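Local coordinates for DNA replication and repair protein RecF (Caldanaerobacter subterraneus subsp. tengcongensis, PDB 5Z69), which binds ATP, probably binds single-stranded DNA, and acts as an ATP-switched recombination mediator in the RecFOR pathway of DNA repair, at residues Lys164-Arg169 with Leu265-Gly270; Leu185-Asp190 with Lys249-Leu254; Glu209-Ser214 with Lys302-Glu307; Asn213-Phe218 with Leu227-Leu232. All blocks are in the same frame, centred on the assembly; numbering follows the deposited sequence. Where two conformers were deposited one is given.

All four interactions lie in the helical part of RecF, away from the ATP pocket, and helix 186-222 runs through three of them. Interaction 2 uses its N-terminal part, with centre about 10 Å from that of interaction 1, and the two touch through the Arg169-Asp190 salt bridge. Interactions 3 and 4 lie farther along, centres about 8 Å apart, sharing Asn213 and Ser214. The centres of the two pairs are 30 to 33 Å apart. Interactions 2 and 4 nest within the loop that interaction 1 closes; interaction 3 reaches on to helix 291-313. This helix thus probably joins the ATPase side to the arm, where interactions 1, 2 and 4 (Leu232) touch the second subunit.

Interaction 1: Lys164-Arg169 with Leu265-Gly270; sequences KTLSNR and LSTQVG
The hydroxyl OG1 of Thr267 is gripped from two directions: Arg169 NH1 gives it a hydrogen bond of 3.1 Å, and Asn170 OD1, one residue farther along the same helix, bonds to it as well. This is a helix-to-loop contact in the helical arm of RecF, where helix 153-177 meets the irregular segment that leads from helix 258-264 toward strand 275-280. The arginine bond is not a straight one. Its N-H points at OG1 with an angle of 141°, and the oxygen lies 23° out of the guanidinium plane, near the edge of the group. An extended chain from CG to NE carries the guanidinium across to the loop, with Arg169 CD passing 3.6 Å from Thr267 OG1 on the way. The stronger partners of the arginine are anions: NE forms a salt bridge with Asp190 and NH1 another with Asp261. These two carboxylates probably fix the rotation of the guanidinium, with the threonine hydroxyl as a third, neutral partner. Asp261 also accepts the backbone N-H of Gln268, so the same carboxylate ties down both the arginine and the loop. One residue beyond Thr267, the side chain of Gln268 turns the other way and meets Lys277 of the second subunit. Leu166 supplies the apolar side of the contact; it and Thr267 lie side by side, pointing opposite ways. With its CG anti to the backbone N (chi1 177°), the branch CD1 of Leu166 comes to 3.6 Å from Thr267 CB.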
loop_
_atom_site.group_PDB
_atom_site.type_symbol
_atom_site.label_atom_id
_atom_site.label_comp_id
_atom_site.label_asym_id
_atom_site.label_seq_id
_atom_site.Cartn_x
_atom_site.Cartn_y
_atom_site.Cartn_z
ATOM N N LYS A 164 18.693 6.797 14.538
ATOM C CA LYS A 164 20.143 6.853 14.754
ATOM C C LYS A 164 20.831 5.697 14.040
ATOM O O LYS A 164 21.810 5.883 13.319
ATOM C CB LYS A 164 20.461 6.815 16.252
ATOM C CG LYS A 164 21.924 7.035 16.603
ATOM C CD LYS A 164 22.063 7.393 18.091
ATOM N N THR A 165 20.302 4.498 14.241
ATOM C CA THR A 165 20.815 3.303 13.574
ATOM C C THR A 165 20.631 3.374 12.054
ATOM O O THR A 165 21.497 2.966 11.285
ATOM C CB THR A 165 20.122 2.048 14.114
ATOM O OG1 THR A 165 20.363 1.959 15.521
ATOM C CG2 THR A 165 20.652 0.804 13.446
ATOM N N LEU A 166 19.494 3.894 11.626
ATOM C CA LEU A 166 19.253 4.090 10.209
ATOM C C LEU A 166 20.314 5.017 9.608
ATOM O O LEU A 166 20.889 4.729 8.547
ATOM C CB LEU A 166 17.863 4.663 9.989
ATOM C CG LEU A 166 17.523 4.984 8.539
ATOM C CD1 LEU A 166 17.537 3.696 7.720
ATOM C CD2 LEU A 166 16.160 5.666 8.431
ATOM N N SER A 167 20.574 6.129 10.294
ATOM C CA SER A 167 21.568 7.092 9.819
ATOM C C SER A 167 22.944 6.443 9.712
ATOM O O SER A 167 23.665 6.661 8.729
ATOM C CB SER A 167 21.640 8.310 10.740
ATOM O OG SER A 167 22.639 9.209 10.282
ATOM N N ASN A 168 23.304 5.651 10.724
ATOM C CA ASN A 168 24.558 4.907 10.694
ATOM C C ASN A 168 24.603 3.936 9.517
ATOM O O ASN A 168 25.624 3.810 8.845
ATOM C CB ASN A 168 24.772 4.139 11.995
ATOM C CG ASN A 168 25.043 5.066 13.185
ATOM O OD1 ASN A 168 25.425 6.224 13.007
ATOM N ND2 ASN A 168 24.839 4.555 14.392
ATOM N N ARG A 169 23.497 3.240 9.279
ATOM C CA ARG A 169 23.474 2.286 8.191
ATOM C C ARG A 169 23.674 3.017 6.866
ATOM O O ARG A 169 24.453 2.581 6.021
ATOM C CB ARG A 169 22.171 1.484 8.165
ATOM C CG ARG A 169 22.209 0.333 7.138
ATOM C CD ARG A 169 20.846 -0.261 6.891
ATOM N NE ARG A 169 20.885 -1.520 6.147
ATOM C CZ ARG A 169 20.648 -1.632 4.842
ATOM N NH1 ARG A 169 20.361 -0.559 4.109
ATOM N NH2 ARG A 169 20.700 -2.821 4.270
ATOM N N LEU A 265 21.880 4.592 -2.243
ATOM C CA LEU A 265 22.497 5.054 -1.006
ATOM C C LEU A 265 21.421 5.422 0.026
ATOM O O LEU A 265 21.487 6.475 0.664
ATOM C CB LEU A 265 23.429 6.237 -1.277
ATOM C CG LEU A 265 24.732 5.953 -2.039
ATOM C CD1 LEU A 265 25.538 7.246 -2.192
ATOM C CD2 LEU A 265 25.579 4.875 -1.366
ATOM N N SER A 266 20.421 4.550 0.165
ATOM C CA SER A 266 19.368 4.712 1.175
ATOM C C SER A 266 18.832 3.343 1.584
ATOM O O SER A 266 19.254 2.319 1.055
ATOM C CB SER A 266 18.229 5.577 0.647
ATOM O OG SER A 266 17.499 4.860 -0.343
ATOM N N THR A 267 17.895 3.325 2.523
ATOM C CA THR A 267 17.350 2.073 3.033
ATOM C C THR A 267 15.877 2.018 2.698
ATOM O O THR A 267 15.109 2.787 3.270
ATOM C CB THR A 267 17.537 1.955 4.576
ATOM O OG1 THR A 267 18.926 2.034 4.898
ATOM C CG2 THR A 267 16.983 0.631 5.100
ATOM N N GLN A 268 15.457 1.142 1.775
ATOM C CA GLN A 268 14.033 1.141 1.407
ATOM C C GLN A 268 13.171 0.345 2.398
ATOM O O GLN A 268 11.940 0.456 2.384
ATOM C CB GLN A 268 13.827 0.621 -0.043
ATOM C CG GLN A 268 13.444 -0.811 -0.165
ATOM C CD GLN A 268 11.953 -1.124 -0.014
ATOM O OE1 GLN A 268 11.618 -2.240 0.330
ATOM N NE2 GLN A 268 11.076 -0.161 -0.262
ATOM N N VAL A 269 13.800 -0.441 3.272
ATOM C CA VAL A 269 13.043 -1.263 4.207
ATOM C C VAL A 269 12.927 -0.647 5.613
ATOM O O VAL A 269 13.926 -0.407 6.272
ATOM C CB VAL A 269 13.665 -2.655 4.370
ATOM C CG1 VAL A 269 12.977 -3.404 5.489
ATOM C CG2 VAL A 269 13.562 -3.471 3.052
ATOM N N GLY A 270 11.712 -0.427 6.086
ATOM C CA GLY A 270 11.535 -0.071 7.487
ATOM C C GLY A 270 10.394 0.891 7.738
ATOM O O GLY A 270 9.740 1.347 6.784
#

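Interaction 2: Leu185-Asp190 with Lys249-Leu254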
loop_
_atom_site.group_PDB
_atom_site.type_symbol
_atom_site.label_atom_id
_atom_site.label_comp_id
_atom_site.label_asym_id
_atom_site.label_seq_id
_atom_site.Cartn_x
_atom_site.Cartn_y
_atom_site.Cartn_z
ATOM N N LEU A 185 29.656 -5.286 7.068
ATOM C CA LEU A 185 29.352 -4.779 8.372
ATOM C C LEU A 185 27.871 -4.514 8.526
ATOM O O LEU A 185 27.418 -4.313 9.629
ATOM C CB LEU A 185 30.170 -3.499 8.518
ATOM N N LEU A 186 27.112 -4.570 7.426
ATOM C CA LEU A 186 25.674 -4.265 7.398
ATOM C C LEU A 186 24.780 -5.199 8.210
ATOM O O LEU A 186 23.701 -4.794 8.660
ATOM C CB LEU A 186 25.170 -4.272 5.942
ATOM C CG LEU A 186 25.603 -3.075 5.097
ATOM C CD1 LEU A 186 25.252 -3.276 3.632
ATOM C CD2 LEU A 186 24.941 -1.822 5.622
ATOM N N GLU A 187 25.218 -6.440 8.398
ATOM C CA GLU A 187 24.389 -7.429 9.074
ATOM C C GLU A 187 23.988 -6.958 10.461
ATOM O O GLU A 187 22.833 -7.050 10.853
ATOM C CB GLU A 187 25.111 -8.769 9.189
ATOM C CG GLU A 187 24.309 -9.812 9.954
ATOM C CD GLU A 187 25.143 -11.007 10.366
ATOM O OE1 GLU A 187 25.869 -11.549 9.505
ATOM O OE2 GLU A 187 25.077 -11.402 11.552
ATOM N N ILE A 188 24.955 -6.438 11.198
ATOM C CA ILE A 188 24.738 -6.152 12.604
ATOM C C ILE A 188 23.766 -4.979 12.732
ATOM O O ILE A 188 22.863 -5.002 13.562
ATOM C CB ILE A 188 26.064 -5.869 13.335
ATOM C CG1 ILE A 188 27.073 -7.013 13.101
ATOM C CG2 ILE A 188 25.802 -5.755 14.809
ATOM C CD1 ILE A 188 27.853 -7.015 11.742
ATOM N N PHE A 189 23.926 -3.978 11.874
ATOM C CA PHE A 189 22.966 -2.883 11.790
ATOM C C PHE A 189 21.596 -3.354 11.352
ATOM O O PHE A 189 20.585 -2.850 11.847
ATOM C CB PHE A 189 23.483 -1.803 10.840
ATOM C CG PHE A 189 24.638 -1.041 11.404
ATOM C CD1 PHE A 189 24.431 -0.029 12.338
ATOM C CD2 PHE A 189 25.931 -1.366 11.055
ATOM C CE1 PHE A 189 25.492 0.663 12.883
ATOM C CE2 PHE A 189 27.000 -0.678 11.601
ATOM C CZ PHE A 189 26.777 0.337 12.513
ATOM N N ASP A 190 21.567 -4.324 10.435
ATOM C CA ASP A 190 20.325 -4.888 9.942
ATOM C C ASP A 190 19.528 -5.498 11.080
ATOM O O ASP A 190 18.313 -5.274 11.201
ATOM C CB ASP A 190 20.597 -5.962 8.875
ATOM C CG ASP A 190 20.892 -5.376 7.495
ATOM O OD1 ASP A 190 21.140 -6.173 6.567
ATOM O OD2 ASP A 190 20.871 -4.135 7.333
ATOM N N LYS A 249 10.863 -11.012 9.243
ATOM C CA LYS A 249 10.506 -10.489 7.930
ATOM C C LYS A 249 11.306 -9.231 7.582
ATOM O O LYS A 249 11.832 -9.119 6.470
ATOM C CB LYS A 249 8.998 -10.218 7.855
ATOM C CG LYS A 249 8.153 -11.510 7.933
ATOM C CD LYS A 249 6.691 -11.312 7.512
ATOM C CE LYS A 249 6.454 -11.707 6.046
ATOM N NZ LYS A 249 5.604 -10.699 5.303
ATOM N N LEU A 250 11.424 -8.310 8.543
ATOM C CA LEU A 250 12.167 -7.068 8.349
ATOM C C LEU A 250 13.622 -7.357 8.050
ATOM O O LEU A 250 14.208 -6.761 7.150
ATOM C CB LEU A 250 12.065 -6.152 9.593
ATOM C CG LEU A 250 10.718 -5.485 9.890
ATOM C CD1 LEU A 250 10.790 -4.636 11.180
ATOM C CD2 LEU A 250 10.251 -4.635 8.709
ATOM N N LYS A 251 14.204 -8.265 8.828
ATOM C CA LYS A 251 15.577 -8.690 8.624
ATOM C C LYS A 251 15.763 -9.374 7.238
ATOM O O LYS A 251 16.752 -9.134 6.543
ATOM C CB LYS A 251 15.990 -9.626 9.761
ATOM C CG LYS A 251 17.376 -10.237 9.629
ATOM C CD LYS A 251 18.459 -9.247 9.992
ATOM C CE LYS A 251 19.848 -9.851 9.805
ATOM N NZ LYS A 251 20.246 -9.926 8.371
ATOM N N ASN A 252 14.816 -10.212 6.830
ATOM C CA ASN A 252 14.917 -10.851 5.507
ATOM C C ASN A 252 14.866 -9.816 4.386
ATOM O O ASN A 252 15.627 -9.865 3.418
ATOM C CB ASN A 252 13.798 -11.873 5.295
ATOM C CG ASN A 252 13.879 -13.043 6.261
ATOM O OD1 ASN A 252 12.884 -13.728 6.499
ATOM N ND2 ASN A 252 15.060 -13.269 6.832
ATOM N N ARG A 253 13.950 -8.869 4.536
ATOM C CA ARG A 253 13.793 -7.814 3.565
ATOM C C ARG A 253 15.024 -6.918 3.476
ATOM O O ARG A 253 15.391 -6.526 2.380
ATOM C CB ARG A 253 12.535 -7.014 3.892
ATOM C CG ARG A 253 11.299 -7.857 3.735
ATOM C CD ARG A 253 10.033 -7.201 4.231
ATOM N NE ARG A 253 8.889 -7.987 3.789
ATOM C CZ ARG A 253 7.778 -7.478 3.274
ATOM N NH1 ARG A 253 7.641 -6.162 3.165
ATOM N NH2 ARG A 253 6.800 -8.289 2.880
ATOM N N LEU A 254 15.658 -6.603 4.607
ATOM C CA LEU A 254 16.875 -5.787 4.606
ATOM C C LEU A 254 17.971 -6.472 3.794
ATOM O O LEU A 254 18.665 -5.845 2.978
ATOM C CB LEU A 254 17.388 -5.540 6.041
ATOM C CG LEU A 254 16.529 -4.713 6.988
ATOM C CD1 LEU A 254 17.037 -4.758 8.416
ATOM C CD2 LEU A 254 16.551 -3.303 6.472
#
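Glu187 is the first residue of 185-190 to meet the facing helix, and it does so loosely: its backbone O is 4.2 Å from Lys251 CE, and its CG is 4.4 Å from Lys251 NZ. The carboxylate at its tip does not close on the ammonium. One turn on, Asp190 carries most of the contact. Its CB points at segment 249-254 and is met by Leu254 CD1 at 3.8 Å and by Lys251 NZ at 4.0 Å. The lysine arrives by a bent route: CG is anti to the backbone N, then chi2 of 77° and a second bend at chi4 fold the methylenes alongside Asp190. Its NZ has a hydrogen-bond partner just outside the segments, and its side chain also packs on Glu191. Leu254 lies alongside Asp190, with Leu254 CB 3.8 Å from Asp190 CG; Leu254 CD1 is modelled 3.1 Å from Asp190 O, unusually short and best read with caution. All this joins the N-terminal part of helix 186-222 to helix 243-256 in a nearly antiparallel pair, the local axes 10.4 Å apart at an angle of 150°. Beyond the pair, Arg253 packs against Leu232 of the second subunit, so helix 243-256 also lies at the dimer contact. Asp190 OD1 and Lys251 NZ stand 4.3 Å apart, beyond salt-bridge distance; the other oxygen, OD2, forms a salt bridge with Arg169 of helix 153-177. Aspartate and lysine thus probably attract only weakly, and Leu254 and the lysine methylenes pack on Asp190 by van der Waals contact, without a hydrogen bond across the segments.

Interaction 3: Glu209-Ser214 with Lys302-Glu307; sequences EKLKNS and KLSELE
In the Ser214 conformer described here, OG lies anti to the backbone N (chi1 -173°) and points across to Glu307, whose CG is also anti to its backbone N and whose extended chain carries the carboxylate straight out to Ser214. The resulting hydrogen bond, from Ser214 OG to Glu307 OE1, is short at 2.6 Å. It comes from above the carboxylate plane, 78° out of it. Ser214 has two conformers, so this bond belongs to one of them and is not assured for the other. The second carboxylate oxygen, Glu307 OE2, forms a salt bridge with Lys217 one turn along the first helix, so helix 186-222 holds the group at both oxygens. Beside it Ser304 OG sits 3.1 Å from Ser214 OG, while its own hydrogen bond goes to Cys300 O within its helix. The two serines let the backbones come close, with Ser214 CA and Ser304 CA 5.4 Å apart. Next to them, the branch CD1 of Leu211 rests on Ser304 CB at 3.7 Å. On the side of helix 302-307 turned away, Lys302 and Glu305 form a salt bridge. With local axes 9.2 Å apart and 118° between their directions, this is steep helix-helix packing between the arm and helix 291-313, which probably begins within the signature motif, as in ABC-type ATPases of the RecF/SMC family.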
loop_
_atom_site.group_PDB
_atom_site.type_symbol
_atom_site.label_atom_id
_atom_site.label_comp_id
_atom_site.label_asym_id
_atom_site.label_seq_id
_atom_site.Cartn_x
_atom_site.Cartn_y
_atom_site.Cartn_z
ATOM N N GLU A 209 -5.217 0.949 15.415
ATOM C CA GLU A 209 -6.408 0.263 15.944
ATOM C C GLU A 209 -7.291 1.221 16.694
ATOM O O GLU A 209 -8.470 1.339 16.401
ATOM C CB GLU A 209 -6.026 -0.851 16.921
ATOM C CG GLU A 209 -5.608 -2.191 16.306
ATOM C CD GLU A 209 -5.531 -3.278 17.367
ATOM O OE1 GLU A 209 -4.449 -3.892 17.518
ATOM O OE2 GLU A 209 -6.565 -3.505 18.042
ATOM N N LYS A 210 -6.717 1.901 17.689
ATOM C CA LYS A 210 -7.480 2.883 18.461
ATOM C C LYS A 210 -7.966 4.018 17.581
ATOM O O LYS A 210 -9.095 4.479 17.729
ATOM C CB LYS A 210 -6.639 3.433 19.608
ATOM C CG LYS A 210 -6.342 2.404 20.653
ATOM C CD LYS A 210 -5.335 2.910 21.673
ATOM C CE LYS A 210 -5.176 1.913 22.809
ATOM N NZ LYS A 210 -3.974 2.195 23.620
ATOM N N LEU A 211 -7.115 4.461 16.657
ATOM C CA LEU A 211 -7.480 5.543 15.756
ATOM C C LEU A 211 -8.719 5.159 14.943
ATOM O O LEU A 211 -9.669 5.930 14.844
ATOM C CB LEU A 211 -6.315 5.894 14.821
ATOM C CG LEU A 211 -6.615 7.046 13.857
ATOM C CD1 LEU A 211 -6.950 8.280 14.689
ATOM C CD2 LEU A 211 -5.461 7.346 12.900
ATOM N N LYS A 212 -8.716 3.958 14.378
ATOM C CA LYS A 212 -9.851 3.516 13.563
ATOM C C LYS A 212 -11.154 3.453 14.390
ATOM O O LYS A 212 -12.176 3.997 13.974
ATOM C CB LYS A 212 -9.532 2.164 12.913
ATOM C CG LYS A 212 -10.469 1.755 11.774
ATOM C CD LYS A 212 -11.581 0.855 12.261
ATOM C CE LYS A 212 -11.021 -0.419 12.873
ATOM N NZ LYS A 212 -10.771 -0.289 14.336
ATOM N N ASN A 213 -11.112 2.824 15.563
ATOM C CA ASN A 213 -12.274 2.787 16.463
ATOM C C ASN A 213 -12.867 4.159 16.762
ATOM O O ASN A 213 -14.072 4.372 16.630
ATOM C CB ASN A 213 -11.919 2.148 17.808
ATOM C CG ASN A 213 -11.455 0.718 17.684
ATOM O OD1 ASN A 213 -11.838 -0.000 16.760
ATOM N ND2 ASN A 213 -10.624 0.287 18.632
ATOM N N SER A 214 -12.013 5.079 17.201
ATOM C CA SER A 214 -12.470 6.404 17.579
ATOM C C SER A 214 -12.959 7.193 16.372
ATOM O O SER A 214 -13.967 7.888 16.445
ATOM C CB SER A 214 -11.352 7.178 18.293
ATOM O OG SER A 214 -11.853 8.399 18.793
ATOM N N LYS A 302 -8.616 14.392 14.023
ATOM C CA LYS A 302 -8.134 15.254 15.117
ATOM C C LYS A 302 -8.982 15.071 16.379
ATOM O O LYS A 302 -8.460 15.073 17.499
ATOM C CB LYS A 302 -8.124 16.722 14.683
ATOM C CG LYS A 302 -7.241 17.030 13.453
ATOM C CD LYS A 302 -5.749 16.822 13.727
ATOM C CE LYS A 302 -5.277 17.809 14.811
ATOM N NZ LYS A 302 -3.802 17.744 15.118
ATOM N N LEU A 303 -10.290 14.912 16.198
ATOM C CA LEU A 303 -11.171 14.598 17.317
ATOM C C LEU A 303 -10.709 13.311 17.995
ATOM O O LEU A 303 -10.745 13.201 19.214
ATOM C CB LEU A 303 -12.628 14.474 16.850
ATOM C CG LEU A 303 -13.349 15.791 16.543
ATOM C CD1 LEU A 303 -14.764 15.522 16.048
ATOM C CD2 LEU A 303 -13.371 16.696 17.774
ATOM N N SER A 304 -10.237 12.363 17.195
ATOM C CA SER A 304 -9.726 11.093 17.706
ATOM C C SER A 304 -8.381 11.237 18.412
ATOM O O SER A 304 -8.108 10.556 19.410
ATOM C CB SER A 304 -9.598 10.086 16.566
ATOM O OG SER A 304 -10.876 9.686 16.129
ATOM N N GLU A 305 -7.538 12.111 17.878
ATOM C CA GLU A 305 -6.258 12.414 18.501
ATOM C C GLU A 305 -6.521 12.875 19.913
ATOM O O GLU A 305 -5.947 12.365 20.883
ATOM C CB GLU A 305 -5.509 13.489 17.705
ATOM C CG GLU A 305 -4.145 13.855 18.292
ATOM C CD GLU A 305 -3.534 15.081 17.637
ATOM O OE1 GLU A 305 -3.799 15.310 16.432
ATOM O OE2 GLU A 305 -2.789 15.817 18.336
ATOM N N LEU A 306 -7.429 13.833 20.024
ATOM C CA LEU A 306 -7.826 14.378 21.309
ATOM C C LEU A 306 -8.338 13.291 22.257
ATOM O O LEU A 306 -7.893 13.176 23.399
ATOM C CB LEU A 306 -8.890 15.447 21.086
ATOM C CG LEU A 306 -9.557 16.018 22.337
ATOM C CD1 LEU A 306 -8.519 16.536 23.317
ATOM C CD2 LEU A 306 -10.542 17.116 21.938
ATOM N N GLU A 307 -9.279 12.494 21.777
ATOM C CA GLU A 307 -9.864 11.445 22.596
ATOM C C GLU A 307 -8.820 10.427 23.076
ATOM O O GLU A 307 -8.763 10.099 24.256
ATOM C CB GLU A 307 -10.968 10.729 21.812
ATOM C CG GLU A 307 -11.490 9.497 22.507
ATOM C CD GLU A 307 -12.684 8.911 21.773
ATOM O OE1 GLU A 307 -12.572 7.782 21.258
ATOM O OE2 GLU A 307 -13.720 9.603 21.699
#

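Interaction 4: Asn213-Phe218 with Leu227-Leu232; sequences NSMSKF and LEIIYL
Leu227 and Met215 make up the close-packed half of this contact, at the start of the strand. The branch CD1 of Leu227 meets Met215 CB at 4.1 Å, and Leu227 CB lies 3.5 Å from Ser216 OG. Ser216 keeps its hydroxyl bonded to Lys212 O, one turn back in the helix, although Leu227 O is also close. With chi2 anti (-178°), Met215 stretches out to bring SD to 3.9 Å from Ile229 CD1, the two chains crossing at about a right angle; the bend at chi3 only turns the terminal methyl. Met215 also touches Ser304, which ties this cluster to helix 291-313. Helix 186-222 is followed after a short connection by strand 227-232, which runs back nearly antiparallel to it, local axes 8.0 Å apart at closest approach. It is the outermost strand, within this chain, of a small antiparallel sheet and bonds to strand 275-280 through the backbone of Glu228 and Ile230. At its outward edge the Ile229 N-H is taken up by the preceding residue: Glu228 OE1 accepts it at 2.8 Å. Toward helix 291-313, Lys217 CE lies 3.5 Å above the plane of the buried Phe218 ring, over its centre, and Lys217 NZ reaches Glu307. The loose side is that of the exposed Asn213 and Ile230; past Ile229 the strand draws away from segment 213-218, and Leu232 packs instead on Val287 of the second subunit.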
loop_
_atom_site.group_PDB
_atom_site.type_symbol
_atom_site.label_atom_id
_atom_site.label_comp_id
_atom_site.label_asym_id
_atom_site.label_seq_id
_atom_site.Cartn_x
_atom_site.Cartn_y
_atom_site.Cartn_z
ATOM N N ASN A 213 -11.112 2.824 15.563
ATOM C CA ASN A 213 -12.274 2.787 16.463
ATOM C C ASN A 213 -12.867 4.159 16.762
ATOM O O ASN A 213 -14.072 4.372 16.630
ATOM C CB ASN A 213 -11.919 2.148 17.808
ATOM C CG ASN A 213 -11.455 0.718 17.684
ATOM O OD1 ASN A 213 -11.838 -0.000 16.760
ATOM N ND2 ASN A 213 -10.624 0.287 18.632
ATOM N N SER A 214 -12.013 5.079 17.201
ATOM C CA SER A 214 -12.470 6.404 17.579
ATOM C C SER A 214 -12.959 7.193 16.372
ATOM O O SER A 214 -13.967 7.888 16.445
ATOM C CB SER A 214 -11.352 7.178 18.293
ATOM O OG SER A 214 -11.853 8.399 18.793
ATOM N N MET A 215 -12.248 7.088 15.259
ATOM C CA MET A 215 -12.650 7.817 14.065
ATOM C C MET A 215 -13.952 7.289 13.482
ATOM O O MET A 215 -14.723 8.059 12.916
ATOM C CB MET A 215 -11.590 7.739 12.973
ATOM C CG MET A 215 -10.352 8.540 13.188
ATOM S SD MET A 215 -9.335 8.310 11.720
ATOM C CE MET A 215 -9.951 9.541 10.617
ATOM N N SER A 216 -14.165 5.976 13.574
ATOM C CA SER A 216 -15.404 5.364 13.076
ATOM C C SER A 216 -16.590 5.884 13.861
ATOM O O SER A 216 -17.671 6.092 13.312
ATOM C CB SER A 216 -15.355 3.842 13.175
ATOM O OG SER A 216 -14.493 3.294 12.203
ATOM N N LYS A 217 -16.374 6.083 15.158
ATOM C CA LYS A 217 -17.399 6.636 16.021
ATOM C C LYS A 217 -17.731 8.064 15.576
ATOM O O LYS A 217 -18.889 8.393 15.360
ATOM C CB LYS A 217 -16.941 6.595 17.485
ATOM C CG LYS A 217 -18.006 6.942 18.525
ATOM C CD LYS A 217 -18.052 8.436 18.860
ATOM C CE LYS A 217 -16.690 8.970 19.299
ATOM N NZ LYS A 217 -16.224 8.432 20.613
ATOM N N PHE A 218 -16.714 8.909 15.424
ATOM C CA PHE A 218 -16.955 10.310 15.069
ATOM C C PHE A 218 -17.542 10.466 13.662
ATOM O O PHE A 218 -18.480 11.239 13.455
ATOM C CB PHE A 218 -15.662 11.127 15.193
ATOM C CG PHE A 218 -15.269 11.427 16.614
ATOM C CD1 PHE A 218 -16.030 12.290 17.388
ATOM C CD2 PHE A 218 -14.137 10.854 17.179
ATOM C CE1 PHE A 218 -15.674 12.573 18.697
ATOM C CE2 PHE A 218 -13.782 11.131 18.490
ATOM C CZ PHE A 218 -14.555 11.988 19.248
ATOM N N LEU A 227 -15.782 4.119 8.244
ATOM C CA LEU A 227 -14.328 4.320 8.192
ATOM C C LEU A 227 -13.573 3.012 8.267
ATOM O O LEU A 227 -13.855 2.167 9.123
ATOM C CB LEU A 227 -13.839 5.228 9.344
ATOM C CG LEU A 227 -12.382 5.746 9.387
ATOM C CD1 LEU A 227 -11.380 4.840 10.098
ATOM C CD2 LEU A 227 -11.899 6.106 8.020
ATOM N N GLU A 228 -12.588 2.868 7.393
ATOM C CA GLU A 228 -11.594 1.825 7.566
ATOM C C GLU A 228 -10.171 2.418 7.488
ATOM O O GLU A 228 -9.931 3.417 6.799
ATOM C CB GLU A 228 -11.776 0.701 6.526
ATOM C CG GLU A 228 -10.957 -0.559 6.839
ATOM C CD GLU A 228 -11.138 -1.024 8.275
ATOM O OE1 GLU A 228 -10.341 -0.609 9.145
ATOM O OE2 GLU A 228 -12.090 -1.790 8.538
ATOM N N ILE A 229 -9.236 1.805 8.211
ATOM C CA ILE A 229 -7.838 2.215 8.156
ATOM C C ILE A 229 -6.954 1.035 7.828
ATOM O O ILE A 229 -6.983 0.028 8.531
ATOM C CB ILE A 229 -7.363 2.853 9.501
ATOM C CG1 ILE A 229 -7.970 4.243 9.657
ATOM C CG2 ILE A 229 -5.842 2.960 9.558
ATOM C CD1 ILE A 229 -7.535 4.955 10.871
ATOM N N ILE A 230 -6.160 1.170 6.769
ATOM C CA ILE A 230 -5.224 0.118 6.369
ATOM C C ILE A 230 -3.782 0.539 6.639
ATOM O O ILE A 230 -3.311 1.545 6.116
ATOM C CB ILE A 230 -5.351 -0.239 4.871
ATOM C CG1 ILE A 230 -6.806 -0.536 4.510
ATOM C CG2 ILE A 230 -4.447 -1.421 4.530
ATOM C CD1 ILE A 230 -7.382 -1.687 5.283
ATOM N N TYR A 231 -3.095 -0.247 7.457
ATOM C CA TYR A 231 -1.722 0.027 7.832
ATOM C C TYR A 231 -0.772 -0.721 6.904
ATOM O O TYR A 231 -0.603 -1.937 7.013
ATOM C CB TYR A 231 -1.493 -0.360 9.305
ATOM C CG TYR A 231 -0.073 -0.188 9.831
ATOM C CD1 TYR A 231 0.846 0.661 9.201
ATOM C CD2 TYR A 231 0.341 -0.883 10.962
ATOM C CE1 TYR A 231 2.133 0.801 9.684
ATOM C CE2 TYR A 231 1.626 -0.743 11.461
ATOM C CZ TYR A 231 2.509 0.100 10.823
ATOM O OH TYR A 231 3.778 0.207 11.318
ATOM N N LEU A 232 -0.149 0.025 5.995
ATOM C CA LEU A 232 0.831 -0.535 5.070
ATOM C C LEU A 232 2.205 -0.607 5.718
ATOM O O LEU A 232 3.090 0.210 5.405
ATOM C CB LEU A 232 0.903 0.301 3.789
ATOM C CG LEU A 232 -0.429 0.523 3.072
ATOM C CD1 LEU A 232 -0.201 1.160 1.708
ATOM C CD2 LEU A 232 -1.160 -0.800 2.944
#